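Delta-1-pyrroline-5-carboxylate dehydrogenase, mitochondrial (Mus musculus, PDB 4E3X) catalyses the NAD+-dependent oxidation of L-glutamate gamma-semialdehyde to L-glutamate, the second step of proline degradation in mitochondria, and works as a homodimer. Local coordinates at residues Thr336-Ser339 and Ala340-Gly344. Residues are numbered along the deposited sequence; the frame is centred on the assembly and turned at random.
Sequences TLRS and AFEYG
The Glu342 side chain, extended beyond CG, crosses that of Arg338, four residues earlier, obliquely, its carboxylate against the aliphatic part of the arginine: Glu342 OE1 is 3.6 Å from Arg338 CB, and Glu342 OE2 is 3.7 Å from Arg338 CG. The two charges form a long salt bridge, 3.9 Å from Arg338 NE to Glu342 OE2; the oxygen sits well out of the guanidinium plane and receives no N-H from it. Both polar ends are held instead by the second subunit, where the carbonyls of Trp557 and Arg558 take the guanidinium N-H groups and Tyr559 OH bonds to OE2. An alanine in place of Glu342 would probably leave that tyrosine hydroxyl without its carboxylate partner and cost Arg338 this long charge contact. With CG anti to its carbonyl carbon (chi1 -59°), Phe341 carries its ring beside Leu337, CE2 lying 3.7 Å from Leu337 CD2, while Ala340 CB lies over the ring centre, 3.9 Å above its plane. The backbone continues the i to i+4 bonds, Ala340 N to Thr336 O (2.9 Å), Phe341 N to Leu337 O (3.1 Å) and Glu342 N to Arg338 O (3.0 Å). A water hydrogen-bonds to both Ser339 O and Glu342 O. Helix 329-341 is the crossover between parallel strands 319-323 and 351-357: Phe341 packs on strands 428-436 and 452-458, Leu337 on helix 361-372, and Ser339 OG bonds to Ser510 OG and to Cys351 N at the start of the second strand.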
loop_
_atom_site.group_PDB
_atom_site.type_symbol
_atom_site.label_atom_id
_atom_site.label_comp_id
_atom_site.label_asym_id
_atom_site.label_seq_id
_atom_site.Cartn_x
_atom_site.Cartn_y
_atom_site.Cartn_z
ATOM N N THR B 336 -0.452 25.753 22.346
ATOM C CA THR B 336 0.764 26.056 21.595
ATOM C C THR B 336 2.035 25.844 22.424
ATOM O O THR B 336 3.019 25.299 21.930
ATOM C CB THR B 336 0.717 27.478 21.029
ATOM O OG1 THR B 336 -0.440 27.601 20.193
ATOM C CG2 THR B 336 1.967 27.786 20.208
ATOM N N LEU B 337 2.017 26.265 23.686
ATOM C CA LEU B 337 3.158 26.016 24.560
ATOM C C LEU B 337 3.442 24.515 24.684
ATOM O O LEU B 337 4.592 24.080 24.594
ATOM C CB LEU B 337 2.920 26.628 25.941
ATOM C CG LEU B 337 2.992 28.152 25.979
ATOM C CD1 LEU B 337 2.562 28.649 27.340
ATOM C CD2 LEU B 337 4.399 28.648 25.625
ATOM N N ARG B 338 2.393 23.721 24.874
ATOM C CA ARG B 338 2.571 22.274 24.961
ATOM C C ARG B 338 3.087 21.695 23.643
ATOM O O ARG B 338 4.057 20.936 23.625
ATOM C CB ARG B 338 1.268 21.585 25.359
ATOM C CG ARG B 338 0.966 21.639 26.847
ATOM C CD ARG B 338 -0.179 20.706 27.175
ATOM N NE ARG B 338 -0.379 20.566 28.608
ATOM C CZ ARG B 338 -1.346 19.835 29.147
ATOM N NH1 ARG B 338 -2.197 19.184 28.359
ATOM N NH2 ARG B 338 -1.466 19.757 30.467
ATOM N N SER B 339 2.439 22.049 22.540
ATOM C CA SER B 339 2.814 21.461 21.264
ATOM C C SER B 339 4.235 21.839 20.860
ATOM O O SER B 339 4.984 21.010 20.337
ATOM C CB SER B 339 1.826 21.851 20.174
ATOM O OG SER B 339 2.239 21.284 18.945
ATOM N N ALA B 340 4.617 23.088 21.104
ATOM C CA ALA B 340 5.935 23.544 20.684
ATOM C C ALA B 340 7.071 23.041 21.564
ATOM O O ALA B 340 8.181 22.817 21.072
ATOM C CB ALA B 340 5.977 25.060 20.616
ATOM N N PHE B 341 6.812 22.888 22.859
ATOM C CA PHE B 341 7.907 22.709 23.809
ATOM C C PHE B 341 7.947 21.390 24.584
ATOM O O PHE B 341 8.986 21.057 25.146
ATOM C CB PHE B 341 7.933 23.882 24.800
ATOM C CG PHE B 341 8.109 25.231 24.151
ATOM C CD1 PHE B 341 9.006 25.401 23.107
ATOM C CD2 PHE B 341 7.379 26.326 24.584
ATOM C CE1 PHE B 341 9.172 26.639 22.502
ATOM C CE2 PHE B 341 7.542 27.569 23.989
ATOM C CZ PHE B 341 8.441 27.722 22.950
ATOM N N GLU B 342 6.849 20.640 24.628
ATOM C CA GLU B 342 6.900 19.333 25.287
ATOM C C GLU B 342 7.940 18.455 24.605
ATOM O O GLU B 342 8.091 18.495 23.379
ATOM C CB GLU B 342 5.530 18.654 25.304
ATOM C CG GLU B 342 4.586 19.259 26.331
ATOM C CD GLU B 342 3.223 18.601 26.351
ATOM O OE1 GLU B 342 2.690 18.265 25.273
ATOM O OE2 GLU B 342 2.686 18.413 27.462
ATOM N N TYR B 343 8.667 17.685 25.411
ATOM C CA TYR B 343 9.814 16.904 24.945
ATOM C C TYR B 343 10.768 17.766 24.099
ATOM O O TYR B 343 11.386 17.300 23.138
ATOM C CB TYR B 343 9.388 15.598 24.237
ATOM C CG TYR B 343 10.557 14.661 23.986
ATOM C CD1 TYR B 343 11.499 14.416 24.985
ATOM C CD2 TYR B 343 10.724 14.028 22.759
ATOM C CE1 TYR B 343 12.582 13.581 24.767
ATOM C CE2 TYR B 343 11.806 13.187 22.536
ATOM C CZ TYR B 343 12.721 12.964 23.547
ATOM O OH TYR B 343 13.804 12.139 23.333
ATOM N N GLY B 344 10.886 19.038 24.476
ATOM C CA GLY B 344 11.770 19.956 23.782
ATOM C C GLY B 344 11.468 20.137 22.304
ATOM O O GLY B 344 12.381 20.412 21.521
HETATM O O HOH W 1 5.837 18.696 21.641
#